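Local atomic coordinates of particle-associated lyase (Acinetobacter bacteriophage AP22, PDB entry 4Y9V), a protein that is a phage tailspike that probably acts as a lyase, degrading the capsular polysaccharide of Acinetobacter baumannii. Residues S161-P164 with Y168-K171; R190-Y195 with V340-Y345; R253-F258 with G305-L310. One frame throughout, in Å; residues are numbered along the deposited sequence.

The three contacts form a nearly even triangle, with contact 1 about 13 Å from contact 2 and about 14 Å from contact 3, and contacts 2 and 3 about 15 Å apart, centre to centre. Probable hydrogen bonds join them: Y162 OH lies 2.7 Å from E341 OE1 and K171 NZ 2.8 Å from N194 O, tying contact 1 to contact 2, while R170 NH1 reaches G308 O of contact 3 at 2.8 Å. Contacts 1 and 3 both touch the bound capsular saccharide, through Y168 and Y169 and through G305-G308. In contact 2, the side chain of E341 is about 13 Å from the acetamidomannuronic acid unit.

Contact 1 (S161-P164 with Y168-K171); sequences SYSP and YYRK. With 49S (2-acetamido-2-deoxy-beta-D-mannopyranuronic acid), chain B; 49T (2-acetamido-2-deoxy-alpha-D-fucopyranose), chain C.
S161 swings its hydroxyl back between its own N and carbonyl carbon (chi1 56°), which brings OG to K171 N as a nearly straight acceptor at 3.0 Å. K171 makes the same kind of first turn and then runs fully extended, laying its CG and CD along the carbonyl of S161. Serine suits this spot because its short hydroxyl also reaches D158 O. A water that receives an N-H from K171 NZ and donates to S161 O closes the outer end, while N194 and E199 hold the ammonium. Y169 O takes two backbone bonds from one face, from Y162 N at 2.9 Å and S163 N at 3.2 Å. Y169 is the centre of an inverse gamma turn, within the irregular loop that joins antiparallel strands 151-156 and 172-181 of the Ig-like domain and carries part of the glycan pocket. There the Y168 ring lies under the fucose-type unit, whose C6 methyl sits 3.4 Å above the ring plane, over its centre. Y168 OH accepts from N2 of the mannuronic acid unit at 3.1 Å and donates to its O6A at 2.6 Å, whereas Y169 touches the acetyl methyl C8 with its ring edge.

Contact 2 (R190-Y195 with V340-Y345); sequences RAYDNY and VERTVY. With EDO (1,2-ethanediol), chain D.
Y192 and R342 make a small, buried contact between a tyrosine ring and a guanidinium group where the Ig-like domain leans on the pectin lyase-like beta-helix. R342 occupies the corner between strands 340-341 and 343-345, with left-handed backbone angles (54°/43°) that turn the chain from one face of the helix to the next. It is modelled in two positions; in the one described here, CE1 of Y192 lies 3.6 Å above the guanidinium plane, toward its rim, and the two planes are inclined at 63°, far from a flat stack. Tyrosine suits the place because its ring carbons CD1 and CE1 lie over the flat side of the guanidinium, while the hydroxyl beyond reaches N317. E341 OE2 only brushes Y192 CB at 4.0 Å, so its real link to the loop is through water. One water accepts from R342 NH2 at 2.9 Å and lies 2.7 Å from Y192 O and 2.8 Å from E341 OE2. A second lies near Y192 O and E341 OE1, and ethanediol O2 donates to OE1 at 2.8 Å. E341 pairs with R316 and is also hydrogen-bonded to Y162 OH, while R342 forms a salt bridge with D366 of the second subunit. Opposite charges and water thus meet the buried charges, which would be expected to keep both groups ionised; R342, touching both Y192 and that D366, places the domain junction beside the subunit interface.

Contact 3 (R253-F258 with G305-L310); sequences RLRRCF and GGDGDL. With 49S (2-acetamido-2-deoxy-beta-D-mannopyranuronic acid), chain B; 49T (2-acetamido-2-deoxy-alpha-D-fucopyranose), chain C.
R255 lays the side of its guanidinium group against the carboxylate of D307, NE giving its hydrogen to OD1 at 2.8 Å and NH2 to OD2 at 2.7 Å. Both oxygens use their syn lone pairs, and the two groups are only 16° from coplanar, a side-on bidentate salt bridge that fixes the rotation of the carboxylate. The reach comes from a chain extended all the way to NE, starting with CG anti to the backbone N (chi1 -178°). NH2 is shared: it also meets D309 OD2 at 2.9 Å, but from above that carboxylate's plane, so the second aspartate stands steeply to the guanidinium. R256 adds a weak bond from NH1 to L310 O, and its guanidinium has R255 NH1 3.2 Å above one face; D232 forms salt bridges with both arginines, which would offset their like charges.

Thus anchored, the loop presents its other side to the saccharide. D307 CB approaches O5 of the fucose-type unit at 3.2 Å. G306 grips the mannuronic acid unit twice, N donating to O7 at 2.9 Å and O accepting from O3 at 2.8 Å. Glycine suits both pocket positions, since the acetyl oxygen crowds the CA of G305 and G306 adopts backbone angles natural only to glycine. Strand 250-255, which carries R255, pairs in parallel with 229-232 and 278-283; strand 302-305 follows beyond 278-283, and the loop leaving it returns to the arginines, where R255 also packs on S283 of strand 278-283 and H120 of strand 113-125 touches both R256 and L310.

Contact 1 (S161-P164 with Y168-K171)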
loop_
_atom_site.group_PDB
_atom_site.type_symbol
_atom_site.label_atom_id
_atom_site.label_comp_id
_atom_site.label_asym_id
_atom_site.label_seq_id
_atom_site.Cartn_x
_atom_site.Cartn_y
_atom_site.Cartn_z
ATOM N N SER A 161 25.399 17.922 -12.392
ATOM C CA SER A 161 24.464 17.882 -13.494
ATOM C C SER A 161 23.118 17.255 -13.130
ATOM O O SER A 161 22.154 17.459 -13.874
ATOM C CB SER A 161 25.080 17.226 -14.734
ATOM O OG SER A 161 25.572 15.913 -14.429
ATOM N N TYR A 162 23.045 16.542 -12.013
ATOM C CA TYR A 162 21.762 16.138 -11.453
ATOM C C TYR A 162 21.289 17.120 -10.357
ATOM O O TYR A 162 20.152 17.561 -10.378
ATOM C CB TYR A 162 21.799 14.697 -10.884
ATOM C CG TYR A 162 20.459 14.243 -10.356
ATOM C CD1 TYR A 162 19.447 13.888 -11.211
ATOM C CD2 TYR A 162 20.207 14.185 -8.990
ATOM C CE1 TYR A 162 18.193 13.467 -10.732
ATOM C CE2 TYR A 162 18.982 13.780 -8.508
ATOM C CZ TYR A 162 17.974 13.420 -9.365
ATOM O OH TYR A 162 16.775 13.048 -8.820
ATOM N N SER A 163 22.147 17.422 -9.391
ATOM C CA SER A 163 21.764 18.257 -8.268
ATOM C C SER A 163 22.889 19.186 -7.878
ATOM O O SER A 163 24.055 18.812 -7.924
ATOM C CB SER A 163 21.417 17.368 -7.083
ATOM O OG SER A 163 21.405 18.105 -5.860
ATOM N N PRO A 164 22.526 20.406 -7.423
ATOM C CA PRO A 164 23.516 21.384 -7.014
ATOM C C PRO A 164 24.125 21.125 -5.650
ATOM O O PRO A 164 25.037 21.854 -5.223
ATOM C CB PRO A 164 22.720 22.704 -7.038
ATOM C CG PRO A 164 21.317 22.244 -6.592
ATOM C CD PRO A 164 21.147 20.952 -7.375
ATOM N N TYR A 168 29.357 15.378 -7.114
ATOM C CA TYR A 168 29.225 14.055 -7.701
ATOM C C TYR A 168 27.769 13.629 -7.946
ATOM O O TYR A 168 27.544 12.527 -8.443
ATOM C CB TYR A 168 29.962 13.026 -6.858
ATOM C CG TYR A 168 29.568 12.887 -5.425
ATOM C CD1 TYR A 168 28.630 11.916 -5.026
ATOM C CD2 TYR A 168 30.143 13.657 -4.414
ATOM C CE1 TYR A 168 28.282 11.745 -3.701
ATOM C CE2 TYR A 168 29.811 13.476 -3.069
ATOM C CZ TYR A 168 28.897 12.510 -2.721
ATOM O OH TYR A 168 28.600 12.267 -1.390
ATOM N N TYR A 169 26.824 14.522 -7.684
ATOM C CA TYR A 169 25.425 14.274 -8.067
ATOM C C TYR A 169 25.276 14.642 -9.548
ATOM O O TYR A 169 24.837 15.736 -9.910
ATOM C CB TYR A 169 24.484 15.075 -7.203
ATOM C CG TYR A 169 24.367 14.683 -5.758
ATOM C CD1 TYR A 169 24.864 13.470 -5.249
ATOM C CD2 TYR A 169 23.678 15.499 -4.855
ATOM C CE1 TYR A 169 24.681 13.113 -3.906
ATOM C CE2 TYR A 169 23.455 15.144 -3.560
ATOM C CZ TYR A 169 23.947 13.955 -3.059
ATOM O OH TYR A 169 23.747 13.545 -1.770
ATOM N N ARG A 170 25.679 13.683 -10.400
ATOM C CA ARG A 170 25.680 13.812 -11.839
ATOM C C ARG A 170 24.507 13.042 -12.408
ATOM O O ARG A 170 24.054 12.022 -11.856
ATOM C CB ARG A 170 27.006 13.328 -12.446
ATOM C CG ARG A 170 28.205 14.002 -11.806
ATOM C CD ARG A 170 29.480 13.882 -12.653
ATOM N NE ARG A 170 30.652 14.305 -11.887
ATOM C CZ ARG A 170 31.247 13.568 -10.977
ATOM N NH1 ARG A 170 30.918 12.293 -10.824
ATOM N NH2 ARG A 170 32.159 14.105 -10.189
ATOM N N LYS A 171 23.960 13.528 -13.531
ATOM C CA LYS A 171 22.764 12.911 -14.112
ATOM C C LYS A 171 23.144 11.702 -14.984
ATOM O O LYS A 171 24.230 11.612 -15.540
ATOM C CB LYS A 171 21.911 13.928 -14.851
ATOM C CG LYS A 171 22.525 14.540 -16.081
ATOM C CD LYS A 171 21.563 15.503 -16.760
ATOM C CE LYS A 171 22.150 16.149 -17.999
ATOM N NZ LYS A 171 21.208 17.126 -18.571
HETATM C C8 49S B . 25.511 10.114 -1.842
HETATM C C7 49S B . 26.127 9.285 -0.735
HETATM O O7 49S B . 25.627 8.190 -0.396
HETATM N N2 49S B . 27.225 9.792 -0.154
HETATM C C2 49S B . 27.901 9.163 0.963
HETATM C C3 49S B . 29.221 8.505 0.553
HETATM O O3 49S B . 29.006 7.508 -0.446
HETATM C C1 49S B . 28.188 10.201 2.030
HETATM O O1 49S B . 27.036 10.888 2.427
HETATM O O5 49S B . 29.061 11.197 1.496
HETATM C C5 49S B . 30.359 10.643 1.216
HETATM C C6 49S B . 31.267 11.772 0.773
HETATM O O6A 49S B . 30.821 12.617 -0.043
HETATM O O6B 49S B . 32.433 11.773 1.241
HETATM C C4 49S B . 30.252 9.555 0.147
HETATM O O4 49S B . 31.586 9.038 0.094
HETATM C C1 49T C . 31.958 8.255 -1.024
HETATM C C2 49T C . 33.436 7.903 -0.827
HETATM N N2 49T C . 33.666 7.448 0.553
HETATM C C7 49T C . 33.917 6.177 0.826
HETATM O O7 49T C . 33.892 5.269 0.018
HETATM C C8 49T C . 34.228 5.897 2.299
HETATM O O5 49T C . 31.738 8.890 -2.234
HETATM C C5 49T C . 32.510 10.078 -2.464
HETATM C C6 49T C . 32.042 10.694 -3.769
HETATM C C4 49T C . 33.992 9.715 -2.441
HETATM O O4 49T C . 34.249 8.794 -3.497
HETATM C C3 49T C . 34.316 9.101 -1.106
HETATM O O3 49T C . 35.692 8.632 -1.122
HETATM O O HOH W 1 22.012 18.937 -16.267
#

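Contact 2 (R190-Y195 with V340-Y345)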
loop_
_atom_site.group_PDB
_atom_site.type_symbol
_atom_site.label_atom_id
_atom_site.label_comp_id
_atom_site.label_asym_id
_atom_site.label_seq_id
_atom_site.Cartn_x
_atom_site.Cartn_y
_atom_site.Cartn_z
ATOM N N ARG A 190 10.787 4.972 -20.460
ATOM C CA ARG A 190 10.830 6.362 -20.843
ATOM C C ARG A 190 11.953 7.032 -20.065
ATOM O O ARG A 190 12.278 6.670 -18.918
ATOM C CB ARG A 190 9.478 7.100 -20.585
ATOM C CG ARG A 190 8.300 6.447 -21.285
ATOM C CD ARG A 190 8.397 6.587 -22.821
ATOM N NE ARG A 190 7.245 5.965 -23.492
ATOM C CZ ARG A 190 7.145 4.668 -23.811
ATOM N NH1 ARG A 190 8.137 3.838 -23.568
ATOM N NH2 ARG A 190 6.041 4.223 -24.368
ATOM N N ALA A 191 12.581 8.026 -20.683
ATOM C CA ALA A 191 13.712 8.703 -20.045
ATOM C C ALA A 191 13.283 9.340 -18.723
ATOM O O ALA A 191 12.234 9.970 -18.621
ATOM C CB ALA A 191 14.197 9.809 -20.976
ATOM N N TYR A 192 14.166 9.230 -17.729
ATOM C CA TYR A 192 13.941 9.833 -16.444
ATOM C C TYR A 192 14.487 11.241 -16.331
ATOM O O TYR A 192 14.227 11.931 -15.322
ATOM C CB TYR A 192 14.517 8.959 -15.293
ATOM C CG TYR A 192 13.678 7.738 -15.089
ATOM C CD1 TYR A 192 12.581 7.770 -14.254
ATOM C CD2 TYR A 192 13.906 6.557 -15.749
ATOM C CE1 TYR A 192 11.741 6.703 -14.050
ATOM C CE2 TYR A 192 13.063 5.465 -15.594
ATOM C CZ TYR A 192 11.993 5.552 -14.745
ATOM O OH TYR A 192 11.148 4.432 -14.614
ATOM N N ASP A 193 15.209 11.730 -17.315
ATOM C CA ASP A 193 15.802 13.058 -17.275
ATOM C C ASP A 193 15.988 13.553 -18.705
ATOM O O ASP A 193 15.808 12.823 -19.664
ATOM C CB ASP A 193 17.117 13.038 -16.466
ATOM C CG ASP A 193 17.546 14.332 -15.804
ATOM O OD1 ASP A 193 16.916 15.387 -16.075
ATOM O OD2 ASP A 193 18.532 14.278 -15.024
ATOM N N ASN A 194 16.331 14.847 -18.785
ATOM C CA ASN A 194 16.727 15.479 -20.025
ATOM C C ASN A 194 18.242 15.320 -20.217
ATOM O O ASN A 194 19.004 15.518 -19.262
ATOM C CB ASN A 194 16.448 16.987 -19.963
ATOM C CG ASN A 194 14.977 17.248 -19.782
ATOM O OD1 ASN A 194 14.159 16.862 -20.614
ATOM N ND2 ASN A 194 14.601 17.886 -18.680
ATOM N N TYR A 195 18.659 15.034 -21.439
ATOM C CA TYR A 195 20.076 14.935 -21.795
ATOM C C TYR A 195 20.244 15.534 -23.183
ATOM O O TYR A 195 19.501 15.168 -24.095
ATOM C CB TYR A 195 20.596 13.492 -21.807
ATOM C CG TYR A 195 20.314 12.700 -20.559
ATOM C CD1 TYR A 195 21.147 12.708 -19.453
ATOM C CD2 TYR A 195 19.151 11.931 -20.463
ATOM C CE1 TYR A 195 20.833 11.966 -18.325
ATOM C CE2 TYR A 195 18.842 11.195 -19.350
ATOM C CZ TYR A 195 19.700 11.203 -18.258
ATOM O OH TYR A 195 19.434 10.495 -17.114
ATOM N N VAL A 340 18.615 10.782 -5.021
ATOM C CA VAL A 340 17.612 9.741 -5.004
ATOM C C VAL A 340 16.243 10.325 -5.354
ATOM O O VAL A 340 15.779 11.254 -4.689
ATOM C CB VAL A 340 17.515 9.096 -3.607
ATOM C CG1 VAL A 340 16.439 8.007 -3.591
ATOM C CG2 VAL A 340 18.864 8.544 -3.179
ATOM N N GLU A 341 15.587 9.732 -6.348
ATOM C CA GLU A 341 14.216 10.091 -6.722
ATOM C C GLU A 341 13.418 8.807 -6.899
ATOM O O GLU A 341 13.958 7.699 -6.959
ATOM C CB GLU A 341 14.185 10.946 -7.995
ATOM C CG GLU A 341 14.722 10.241 -9.229
ATOM C CD GLU A 341 14.576 11.005 -10.521
ATOM O OE1 GLU A 341 14.904 12.206 -10.553
ATOM O OE2 GLU A 341 14.178 10.363 -11.549
ATOM N N ARG A 342 12.101 8.944 -7.076
ATOM C CA ARG A 342 11.260 7.792 -7.431
ATOM C C ARG A 342 11.456 6.639 -6.426
ATOM O O ARG A 342 11.536 5.475 -6.838
ATOM C CB ARG A 342 11.456 7.353 -8.881
ATOM C CG ARG A 342 11.295 8.448 -9.937
ATOM C CD ARG A 342 9.868 8.850 -10.210
ATOM N NE ARG A 342 9.952 9.645 -11.456
ATOM C CZ ARG A 342 9.505 9.491 -12.698
ATOM N NH1 ARG A 342 8.716 8.465 -12.958
ATOM N NH2 ARG A 342 9.793 10.392 -13.616
ATOM N N THR A 343 11.510 6.953 -5.130
ATOM C CA THR A 343 11.836 5.964 -4.095
ATOM C C THR A 343 10.848 6.081 -2.945
ATOM O O THR A 343 10.426 7.185 -2.569
ATOM C CB THR A 343 13.298 6.147 -3.675
ATOM O OG1 THR A 343 14.115 5.783 -4.794
ATOM C CG2 THR A 343 13.717 5.240 -2.541
ATOM N N VAL A 344 10.470 4.930 -2.383
ATOM C CA VAL A 344 9.477 4.875 -1.307
ATOM C C VAL A 344 9.937 3.882 -0.226
ATOM O O VAL A 344 10.435 2.802 -0.527
ATOM C CB VAL A 344 8.093 4.478 -1.834
ATOM C CG1 VAL A 344 8.117 3.192 -2.638
ATOM C CG2 VAL A 344 7.024 4.426 -0.694
ATOM N N TYR A 345 9.693 4.291 1.012
ATOM C CA TYR A 345 9.627 3.413 2.182
ATOM C C TYR A 345 8.153 3.274 2.565
ATOM O O TYR A 345 7.483 4.290 2.807
ATOM C CB TYR A 345 10.407 3.942 3.366
ATOM C CG TYR A 345 11.908 3.981 3.232
ATOM C CD1 TYR A 345 12.699 2.914 3.631
ATOM C CD2 TYR A 345 12.559 5.099 2.715
ATOM C CE1 TYR A 345 14.080 2.958 3.517
ATOM C CE2 TYR A 345 13.933 5.163 2.608
ATOM C CZ TYR A 345 14.708 4.083 3.013
ATOM O OH TYR A 345 16.085 4.085 2.971
HETATM C C1 EDO D . 13.727 14.777 -8.276
HETATM O O1 EDO D . 14.051 16.091 -8.464
HETATM C C2 EDO D . 12.573 14.322 -9.108
HETATM O O2 EDO D . 12.953 14.233 -10.469
HETATM O O HOH W 2 15.106 13.612 -13.070
HETATM O O HOH W 3 12.406 11.528 -13.336
#

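Contact 3 (R253-F258 with G305-L310)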
loop_
_atom_site.group_PDB
_atom_site.type_symbol
_atom_site.label_atom_id
_atom_site.label_comp_id
_atom_site.label_asym_id
_atom_site.label_seq_id
_atom_site.Cartn_x
_atom_site.Cartn_y
_atom_site.Cartn_z
ATOM N N ARG A 253 27.196 -3.263 0.347
ATOM C CA ARG A 253 26.919 -2.241 -0.661
ATOM C C ARG A 253 26.500 -2.921 -1.949
ATOM O O ARG A 253 27.174 -3.841 -2.436
ATOM C CB ARG A 253 28.145 -1.355 -0.914
ATOM C CG ARG A 253 27.938 -0.329 -2.006
ATOM C CD ARG A 253 29.149 0.541 -2.259
ATOM N NE ARG A 253 29.457 1.360 -1.100
ATOM C CZ ARG A 253 30.659 1.608 -0.590
ATOM N NH1 ARG A 253 31.742 1.088 -1.135
ATOM N NH2 ARG A 253 30.762 2.361 0.506
ATOM N N LEU A 254 25.373 -2.455 -2.504
ATOM C CA LEU A 254 24.921 -2.809 -3.856
ATOM C C LEU A 254 25.171 -1.541 -4.688
ATOM O O LEU A 254 24.584 -0.509 -4.358
ATOM C CB LEU A 254 23.455 -3.171 -3.944
ATOM C CG LEU A 254 22.936 -4.398 -3.201
ATOM C CD1 LEU A 254 23.908 -5.561 -3.280
ATOM C CD2 LEU A 254 22.674 -4.124 -1.737
ATOM N N ARG A 255 26.043 -1.635 -5.695
ATOM C CA ARG A 255 26.507 -0.469 -6.428
ATOM C C ARG A 255 26.243 -0.646 -7.913
ATOM O O ARG A 255 26.602 -1.664 -8.494
ATOM C CB ARG A 255 28.003 -0.264 -6.174
ATOM C CG ARG A 255 28.610 0.958 -6.859
ATOM C CD ARG A 255 29.981 1.236 -6.305
ATOM N NE ARG A 255 30.621 2.436 -6.822
ATOM C CZ ARG A 255 31.698 2.470 -7.602
ATOM N NH1 ARG A 255 32.161 1.406 -8.192
ATOM N NH2 ARG A 255 32.281 3.647 -7.798
ATOM N N ARG A 256 25.629 0.351 -8.541
ATOM C CA ARG A 256 25.414 0.297 -9.985
ATOM C C ARG A 256 24.728 -1.024 -10.380
ATOM O O ARG A 256 25.071 -1.649 -11.372
ATOM C CB ARG A 256 26.693 0.540 -10.784
ATOM C CG ARG A 256 27.287 1.940 -10.526
ATOM C CD ARG A 256 28.553 2.225 -11.329
ATOM N NE ARG A 256 29.599 1.245 -11.026
ATOM C CZ ARG A 256 30.825 1.334 -11.469
ATOM N NH1 ARG A 256 31.253 2.363 -12.167
ATOM N NH2 ARG A 256 31.675 0.351 -11.192
ATOM N N CYS A 257 23.718 -1.401 -9.596
ATOM C CA CYS A 257 22.935 -2.595 -9.853
ATOM C C CYS A 257 21.541 -2.191 -10.382
ATOM O O CYS A 257 21.055 -1.091 -10.135
ATOM C CB CYS A 257 22.833 -3.500 -8.637
ATOM S SG CYS A 257 24.400 -4.311 -8.195
ATOM N N PHE A 258 20.941 -3.131 -11.111
ATOM C CA PHE A 258 19.777 -2.831 -11.950
ATOM C C PHE A 258 18.806 -4.000 -11.852
ATOM O O PHE A 258 19.137 -5.112 -12.288
ATOM C CB PHE A 258 20.282 -2.634 -13.380
ATOM C CG PHE A 258 19.338 -2.142 -14.453
ATOM C CD1 PHE A 258 18.166 -1.445 -14.203
ATOM C CD2 PHE A 258 19.690 -2.314 -15.786
ATOM C CE1 PHE A 258 17.407 -0.957 -15.237
ATOM C CE2 PHE A 258 18.957 -1.799 -16.826
ATOM C CZ PHE A 258 17.799 -1.112 -16.546
ATOM N N GLY A 305 22.034 6.297 -1.917
ATOM C CA GLY A 305 22.854 7.394 -2.398
ATOM C C GLY A 305 23.906 6.861 -3.365
ATOM O O GLY A 305 23.573 6.435 -4.453
ATOM N N GLY A 306 25.173 6.895 -2.939
ATOM C CA GLY A 306 26.268 6.364 -3.724
ATOM C C GLY A 306 27.452 7.310 -3.818
ATOM O O GLY A 306 27.723 8.041 -2.859
ATOM N N ASP A 307 28.161 7.196 -4.911
ATOM C CA ASP A 307 29.447 7.898 -5.062
ATOM C C ASP A 307 29.503 8.562 -6.431
ATOM O O ASP A 307 28.492 8.910 -7.011
ATOM C CB ASP A 307 30.619 7.033 -4.620
ATOM C CG ASP A 307 30.910 5.871 -5.540
ATOM O OD1 ASP A 307 30.130 4.900 -5.514
ATOM O OD2 ASP A 307 31.884 5.922 -6.314
ATOM N N GLY A 308 30.726 8.791 -6.938
ATOM C CA GLY A 308 30.948 9.691 -8.037
ATOM C C GLY A 308 31.827 9.178 -9.153
ATOM O O GLY A 308 32.299 9.990 -9.952
ATOM N N ASP A 309 32.053 7.883 -9.256
ATOM C CA ASP A 309 32.773 7.368 -10.389
ATOM C C ASP A 309 31.889 7.373 -11.648
ATOM O O ASP A 309 30.668 7.462 -11.578
ATOM C CB ASP A 309 33.286 5.961 -10.093
ATOM C CG ASP A 309 34.405 5.889 -9.085
ATOM O OD1 ASP A 309 34.860 6.951 -8.584
ATOM O OD2 ASP A 309 34.811 4.736 -8.765
ATOM N N LEU A 310 32.544 7.217 -12.795
ATOM C CA LEU A 310 31.860 7.056 -14.066
ATOM C C LEU A 310 30.773 5.984 -13.938
ATOM O O LEU A 310 31.046 4.871 -13.505
ATOM C CB LEU A 310 32.910 6.671 -15.112
ATOM C CG LEU A 310 32.409 6.564 -16.542
ATOM C CD1 LEU A 310 32.021 7.940 -17.045
ATOM C CD2 LEU A 310 33.482 5.990 -17.448
HETATM C C8 49S B . 25.511 10.114 -1.842
HETATM C C7 49S B . 26.127 9.285 -0.735
HETATM O O7 49S B . 25.627 8.190 -0.396
HETATM N N2 49S B . 27.225 9.792 -0.154
HETATM C C2 49S B . 27.901 9.163 0.963
HETATM C C3 49S B . 29.221 8.505 0.553
HETATM O O3 49S B . 29.006 7.508 -0.446
HETATM C C1 49S B . 28.188 10.201 2.030
HETATM O O1 49S B . 27.036 10.888 2.427
HETATM O O5 49S B . 29.061 11.197 1.496
HETATM C C5 49S B . 30.359 10.643 1.216
HETATM C C6 49S B . 31.267 11.772 0.773
HETATM O O6A 49S B . 30.821 12.617 -0.043
HETATM O O6B 49S B . 32.433 11.773 1.241
HETATM C C4 49S B . 30.252 9.555 0.147
HETATM O O4 49S B . 31.586 9.038 0.094
HETATM C C1 49T C . 31.958 8.255 -1.024
HETATM C C2 49T C . 33.436 7.903 -0.827
HETATM N N2 49T C . 33.666 7.448 0.553
HETATM C C7 49T C . 33.917 6.177 0.826
HETATM O O7 49T C . 33.892 5.269 0.018
HETATM C C8 49T C . 34.228 5.897 2.299
HETATM O O5 49T C . 31.738 8.890 -2.234
HETATM C C5 49T C . 32.510 10.078 -2.464
HETATM C C6 49T C . 32.042 10.694 -3.769
HETATM C C4 49T C . 33.992 9.715 -2.441
HETATM O O4 49T C . 34.249 8.794 -3.497
HETATM C C3 49T C . 34.316 9.101 -1.106
HETATM O O3 49T C . 35.692 8.632 -1.122
HETATM O O HOH W 4 34.470 2.428 -9.952
HETATM O O HOH W 5 34.205 2.813 -11.582
#